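Long-range contacts in beta-phosphoglucomutase (PDB 3DV9), which probably interconverts beta-glucose 1-phosphate and glucose 6-phosphate as a magnesium-dependent phosphoglucomutase of the haloacid dehalogenase (HAD) superfamily: residues 115-120 with 233-238; 155-161 with 173-177. All blocks are in the same frame, centred on the assembly; numbering follows the deposited sequence. Where two conformers were deposited one is given.

From the N terminus, helix 2-16 leads to strand 25-29; the chain then runs through helices 38-51 to 87-101 and returns to the sheet with helix 113-122, the first half of contact 1. Strand 126-130 and helix 139-145 follow, then strand 155-156 and, after a short loop, helix 169-178; contact 2 closes this small loop of 11 residues. The last strands come next, and helix 230-244 turns back against 115-120, closing a loop of 112 residues in which contact 2 is nested. Contact 1 joins two helices over the middle of the parallel sheet, while contact 2 ties an outermost strand to its following helix; their centres lie 23 Å apart and their nearest atoms about 11 Å.

Contact 1. Residues 115-120 with 233-238; sequences EVLTKI and FNKNWE
Lys119 reaches from helix 113-122 to helix 230-244 and plants its ammonium group between the side chains of Asn234 and Glu238. Lys119 NZ gives a hydrogen bond to Asn234 OD1 (2.8 Å), reaching it from above the amide plane. A salt bridge joins Lys119 NZ to Glu238 OE1 (2.9 Å) from above the carboxylate plane; a weak bond to Asn234 O adds a third acceptor. The chain gets there extended, its CG anti to the carbonyl carbon (chi1 -75°). Glu115 OE2 is a long salt-bridge partner of Lys119 NZ at 3.9 Å, so one positive charge probably eases the proximity of two carboxylates on this exposed side. With an alanine here, Glu238 is likely to lose its salt-bridge mate, and the Asn234 amide the donor that fixes its rotation. Toward the sheet the packing is close and apolar. Val116 CG2 packs against both the Phe233 ring, 3.9 Å from CE2, and Trp237, 3.8 Å from CB. Ile120 CG1 lies over one face of the Trp237 indole in a CH-pi contact, 4.0 Å from the centroid of the six-membered ring. Beneath, Ile120 and Trp237 both rest on Val26 of strand 25-29. The segment axes run nearly parallel, 23° apart and 9.5 Å at closest approach, as neighbouring helices do on one face of the Rossmann-like alpha/beta core of HAD enzymes.

Contact 2. Residues 155-161 with 173-177; sequences MVTAFDV and MALKK
Lys177 NZ is gripped by two oxygens of segment 155-161: the carboxylate OD2 of Asp160, in a salt bridge of 2.8 Å, and the backbone O of Met155, like Met173 a selenomethionine, at 3.1 Å. It meets each oxygen nearly head-on; at Met155 the C=O...N angle is 170°. The lysine leaves its helix with CG anti to the carbonyl carbon (chi1 -77°) and bends at its last torsion, which brings NZ to both acceptors. The other carboxylate oxygen, Asp160 OD1, turns back into its own loop, where it accepts a hydrogen bond from Thr157 OG1 (2.9 Å) and a weak one from Thr157 N. Thr157 thus holds the carboxylate by OD1 while OD2 meets the lysine, and the backbone bond from Asp160 N to Thr157 O draws the turn together.

Beside this polar clasp, Val156 points toward the helix and sets CG2 against its backbone, 3.6 Å from Ala174 N, with Met173 CG and Lys177 CD also touching this methyl, both from the helix side. Val161 and Met173 slide past each other in opposite directions, Val161 CG1 coming to 3.7 Å from Met173 CB. Met173 is bent at chi2 and chi3, which brings Met173 CE to 3.9 Å from Asp160 O. Ala174 also packs on Met128 and Val130 of the adjacent strand 126-130. Strand 155-156, at one margin of the parallel sheet, is so joined to helix 169-178, which follows it and covers one face of the Rossmann-like HAD core.

Contact 1. Residues 115-120 with 233-238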
loop_
_atom_site.group_PDB
_atom_site.type_symbol
_atom_site.label_atom_id
_atom_site.label_comp_id
_atom_site.label_asym_id
_atom_site.label_seq_id
_atom_site.Cartn_x
_atom_site.Cartn_y
_atom_site.Cartn_z
ATOM N N GLU A 115 -4.090 -5.593 -15.879
ATOM C CA GLU A 115 -3.741 -6.900 -16.397
ATOM C C GLU A 115 -3.485 -7.923 -15.285
ATOM O O GLU A 115 -3.981 -9.060 -15.334
ATOM C CB GLU A 115 -2.551 -6.831 -17.315
ATOM C CG GLU A 115 -2.241 -8.216 -17.921
ATOM C CD GLU A 115 -1.152 -8.136 -18.986
ATOM O OE1 GLU A 115 -0.807 -7.011 -19.424
ATOM O OE2 GLU A 115 -0.648 -9.190 -19.394
ATOM N N VAL A 116 -2.671 -7.575 -14.296
ATOM C CA VAL A 116 -2.415 -8.531 -13.215
ATOM C C VAL A 116 -3.668 -8.865 -12.377
ATOM O O VAL A 116 -3.855 -10.025 -12.009
ATOM C CB VAL A 116 -1.174 -8.155 -12.351
ATOM C CG1 VAL A 116 -1.519 -7.048 -11.298
ATOM C CG2 VAL A 116 -0.582 -9.406 -11.720
ATOM N N LEU A 117 -4.534 -7.885 -12.142
ATOM C CA LEU A 117 -5.790 -8.091 -11.388
ATOM C C LEU A 117 -6.698 -9.043 -12.153
ATOM O O LEU A 117 -7.363 -9.897 -11.565
ATOM C CB LEU A 117 -6.501 -6.762 -11.156
ATOM C CG LEU A 117 -5.807 -5.930 -10.067
ATOM C CD1 LEU A 117 -6.278 -4.459 -10.109
ATOM C CD2 LEU A 117 -6.005 -6.614 -8.676
ATOM N N THR A 118 -6.717 -8.925 -13.472
ATOM C CA THR A 118 -7.575 -9.820 -14.285
ATOM C C THR A 118 -7.064 -11.264 -14.217
ATOM O O THR A 118 -7.878 -12.203 -14.193
ATOM C CB THR A 118 -7.741 -9.319 -15.757
ATOM O OG1 THR A 118 -6.508 -9.476 -16.474
ATOM C CG2 THR A 118 -8.145 -7.863 -15.783
ATOM N N LYS A 119 -5.729 -11.435 -14.145
ATOM C CA LYS A 119 -5.140 -12.786 -14.067
ATOM C C LYS A 119 -5.525 -13.366 -12.705
ATOM O O LYS A 119 -5.949 -14.529 -12.605
ATOM C CB LYS A 119 -3.610 -12.696 -14.091
ATOM C CG LYS A 119 -3.039 -12.373 -15.472
ATOM C CD LYS A 119 -1.545 -12.221 -15.344
ATOM C CE LYS A 119 -0.951 -11.739 -16.615
ATOM N NZ LYS A 119 0.544 -11.521 -16.463
ATOM N N ILE A 120 -5.387 -12.537 -11.680
ATOM C CA ILE A 120 -5.647 -12.957 -10.267
ATOM C C ILE A 120 -7.123 -13.359 -10.117
ATOM O O ILE A 120 -7.437 -14.415 -9.564
ATOM C CB ILE A 120 -5.226 -11.833 -9.241
ATOM C CG1 ILE A 120 -3.689 -11.757 -9.207
ATOM C CG2 ILE A 120 -5.765 -12.102 -7.809
ATOM C CD1 ILE A 120 -3.102 -10.430 -8.599
ATOM N N PHE A 233 6.029 -6.715 -12.104
ATOM C CA PHE A 233 5.218 -7.583 -11.233
ATOM C C PHE A 233 4.222 -8.417 -12.082
ATOM O O PHE A 233 4.164 -9.643 -11.977
ATOM C CB PHE A 233 4.507 -6.741 -10.176
ATOM C CG PHE A 233 3.563 -7.527 -9.335
ATOM C CD1 PHE A 233 4.011 -8.618 -8.605
ATOM C CD2 PHE A 233 2.200 -7.230 -9.363
ATOM C CE1 PHE A 233 3.117 -9.385 -7.815
ATOM C CE2 PHE A 233 1.285 -7.973 -8.580
ATOM C CZ PHE A 233 1.744 -9.077 -7.828
ATOM N N ASN A 234 3.522 -7.739 -12.980
ATOM C CA ASN A 234 2.548 -8.378 -13.844
ATOM C C ASN A 234 3.250 -9.486 -14.650
ATOM O O ASN A 234 2.730 -10.613 -14.759
ATOM C CB ASN A 234 1.918 -7.357 -14.780
ATOM C CG ASN A 234 0.981 -8.007 -15.769
ATOM O OD1 ASN A 234 0.213 -8.901 -15.397
ATOM N ND2 ASN A 234 1.081 -7.613 -17.044
ATOM N N LYS A 235 4.403 -9.169 -15.246
ATOM C CA LYS A 235 5.087 -10.130 -16.119
ATOM C C LYS A 235 5.490 -11.406 -15.364
ATOM O O LYS A 235 5.530 -12.517 -15.929
ATOM C CB LYS A 235 6.341 -9.487 -16.684
ATOM C CG LYS A 235 7.132 -10.356 -17.617
ATOM C CD LYS A 235 8.220 -9.543 -18.311
ATOM C CE LYS A 235 9.175 -8.878 -17.324
ATOM N NZ LYS A 235 10.144 -7.945 -18.003
ATOM N N ASN A 236 5.811 -11.216 -14.100
ATOM C CA ASN A 236 6.266 -12.284 -13.233
ATOM C C ASN A 236 5.162 -13.039 -12.489
ATOM O O ASN A 236 5.440 -14.011 -11.778
ATOM C CB ASN A 236 7.264 -11.703 -12.248
ATOM C CG ASN A 236 8.623 -11.536 -12.863
ATOM O OD1 ASN A 236 9.393 -12.493 -12.955
ATOM N ND2 ASN A 236 8.925 -10.324 -13.319
ATOM N N TRP A 237 3.917 -12.617 -12.680
ATOM C CA TRP A 237 2.813 -13.196 -11.892
ATOM C C TRP A 237 2.713 -14.745 -12.063
ATOM O O TRP A 237 2.627 -15.515 -11.090
ATOM C CB TRP A 237 1.463 -12.521 -12.240
ATOM C CG TRP A 237 0.433 -13.234 -11.459
ATOM C CD1 TRP A 237 -0.476 -14.110 -11.920
ATOM C CD2 TRP A 237 0.303 -13.211 -10.021
ATOM N NE1 TRP A 237 -1.213 -14.625 -10.859
ATOM C CE2 TRP A 237 -0.746 -14.090 -9.685
ATOM C CE3 TRP A 237 0.980 -12.527 -8.994
ATOM C CZ2 TRP A 237 -1.147 -14.311 -8.344
ATOM C CZ3 TRP A 237 0.583 -12.740 -7.662
ATOM C CH2 TRP A 237 -0.471 -13.623 -7.354
ATOM N N GLU A 238 2.677 -15.199 -13.300
ATOM C CA GLU A 238 2.542 -16.649 -13.591
ATOM C C GLU A 238 3.611 -17.488 -12.882
ATOM O O GLU A 238 3.285 -18.480 -12.209
ATOM C CB GLU A 238 2.533 -16.896 -15.100
ATOM C CG GLU A 238 1.375 -16.127 -15.798
ATOM C CD GLU A 238 1.789 -14.795 -16.476
ATOM O OE1 GLU A 238 2.176 -13.783 -15.787
ATOM O OE2 GLU A 238 1.709 -14.792 -17.755
#

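Contact 2. Residues 155-161 with 173-177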
loop_
_atom_site.group_PDB
_atom_site.type_symbol
_atom_site.label_atom_id
_atom_site.label_comp_id
_atom_site.label_asym_id
_atom_site.label_seq_id
_atom_site.Cartn_x
_atom_site.Cartn_y
_atom_site.Cartn_z
HETATM N N MSE A 155 -12.572 -4.485 1.187
HETATM C CA MSE A 155 -11.718 -3.313 1.085
HETATM C C MSE A 155 -11.449 -2.748 2.460
HETATM O O MSE A 155 -12.275 -2.847 3.362
HETATM C CB MSE A 155 -12.373 -2.241 0.234
HETATM C CG MSE A 155 -12.171 -2.417 -1.248
HETATM SE SE MSE A 155 -13.322 -1.169 -2.150
HETATM C CE MSE A 155 -12.875 0.457 -1.155
ATOM N N VAL A 156 -10.279 -2.148 2.616
ATOM C CA VAL A 156 -9.905 -1.549 3.885
ATOM C C VAL A 156 -9.402 -0.149 3.552
ATOM O O VAL A 156 -8.482 0.017 2.744
ATOM C CB VAL A 156 -8.828 -2.383 4.646
ATOM C CG1 VAL A 156 -8.357 -1.663 5.907
ATOM C CG2 VAL A 156 -9.347 -3.794 5.015
ATOM N N THR A 157 -10.048 0.845 4.156
ATOM C CA THR A 157 -9.696 2.236 3.922
ATOM C C THR A 157 -9.461 2.957 5.249
ATOM O O THR A 157 -9.710 2.397 6.335
ATOM C CB THR A 157 -10.805 2.974 3.120
ATOM O OG1 THR A 157 -11.935 3.212 3.973
ATOM C CG2 THR A 157 -11.248 2.180 1.887
ATOM N N ALA A 158 -9.038 4.218 5.146
ATOM C CA ALA A 158 -8.756 5.031 6.315
ATOM C C ALA A 158 -9.889 4.966 7.342
ATOM O O ALA A 158 -9.622 4.984 8.541
ATOM C CB ALA A 158 -8.446 6.472 5.907
ATOM N N PHE A 159 -11.139 4.850 6.893
ATOM C CA PHE A 159 -12.261 4.841 7.844
ATOM C C PHE A 159 -12.656 3.454 8.375
ATOM O O PHE A 159 -13.558 3.338 9.209
ATOM C CB PHE A 159 -13.470 5.681 7.350
ATOM C CG PHE A 159 -14.459 4.945 6.457
ATOM C CD1 PHE A 159 -14.997 5.591 5.340
ATOM C CD2 PHE A 159 -14.899 3.647 6.751
ATOM C CE1 PHE A 159 -15.929 4.949 4.515
ATOM C CE2 PHE A 159 -15.820 2.992 5.934
ATOM C CZ PHE A 159 -16.338 3.643 4.811
ATOM N N ASP A 160 -11.973 2.413 7.902
ATOM C CA ASP A 160 -12.218 1.055 8.371
ATOM C C ASP A 160 -11.447 0.784 9.664
ATOM O O ASP A 160 -11.811 -0.114 10.426
ATOM C CB ASP A 160 -11.757 0.035 7.327
ATOM C CG ASP A 160 -12.713 -0.101 6.159
ATOM O OD1 ASP A 160 -12.858 0.854 5.362
ATOM O OD2 ASP A 160 -13.291 -1.193 6.024
ATOM N N VAL A 161 -10.376 1.549 9.892
ATOM C CA VAL A 161 -9.403 1.239 10.954
ATOM C C VAL A 161 -8.912 2.465 11.743
ATOM O O VAL A 161 -8.870 3.578 11.222
ATOM C CB VAL A 161 -8.155 0.431 10.426
ATOM C CG1 VAL A 161 -8.585 -0.937 9.840
ATOM C CG2 VAL A 161 -7.322 1.256 9.442
HETATM N N MSE A 173 -6.888 -6.288 9.281
HETATM C CA MSE A 173 -8.344 -6.069 9.063
HETATM C C MSE A 173 -8.730 -6.688 7.719
HETATM O O MSE A 173 -9.816 -7.286 7.580
HETATM C CB MSE A 173 -8.710 -4.596 9.100
HETATM C CG MSE A 173 -10.203 -4.288 8.791
HETATM SE SE MSE A 173 -11.332 -5.078 10.183
HETATM C CE MSE A 173 -10.903 -3.730 11.566
ATOM N N ALA A 174 -7.835 -6.541 6.739
ATOM C CA ALA A 174 -8.042 -7.197 5.430
ATOM C C ALA A 174 -8.183 -8.721 5.592
ATOM O O ALA A 174 -9.103 -9.293 5.044
ATOM C CB ALA A 174 -6.933 -6.871 4.427
ATOM N N LEU A 175 -7.256 -9.361 6.297
ATOM C CA LEU A 175 -7.355 -10.832 6.513
ATOM C C LEU A 175 -8.675 -11.198 7.222
ATOM O O LEU A 175 -9.363 -12.160 6.842
ATOM C CB LEU A 175 -6.150 -11.392 7.271
ATOM C CG LEU A 175 -4.724 -11.174 6.699
ATOM C CD1 LEU A 175 -3.721 -11.717 7.719
ATOM C CD2 LEU A 175 -4.651 -11.963 5.392
ATOM N N LYS A 176 -9.044 -10.394 8.222
ATOM C CA LYS A 176 -10.258 -10.633 8.977
ATOM C C LYS A 176 -11.495 -10.533 8.095
ATOM O O LYS A 176 -12.344 -11.428 8.113
ATOM C CB LYS A 176 -10.366 -9.641 10.126
ATOM C CG LYS A 176 -11.472 -10.043 11.116
ATOM C CD LYS A 176 -11.740 -8.962 12.132
ATOM C CE LYS A 176 -12.989 -9.262 12.943
ATOM N NZ LYS A 176 -12.764 -10.497 13.709
ATOM N N LYS A 177 -11.564 -9.451 7.303
ATOM C CA LYS A 177 -12.717 -9.196 6.436
ATOM C C LYS A 177 -12.883 -10.307 5.397
ATOM O O LYS A 177 -14.021 -10.744 5.097
ATOM C CB LYS A 177 -12.616 -7.811 5.762
ATOM C CG LYS A 177 -12.962 -6.644 6.672
ATOM C CD LYS A 177 -12.938 -5.341 5.899
ATOM C CE LYS A 177 -13.853 -4.286 6.491
ATOM N NZ LYS A 177 -14.573 -3.566 5.388
#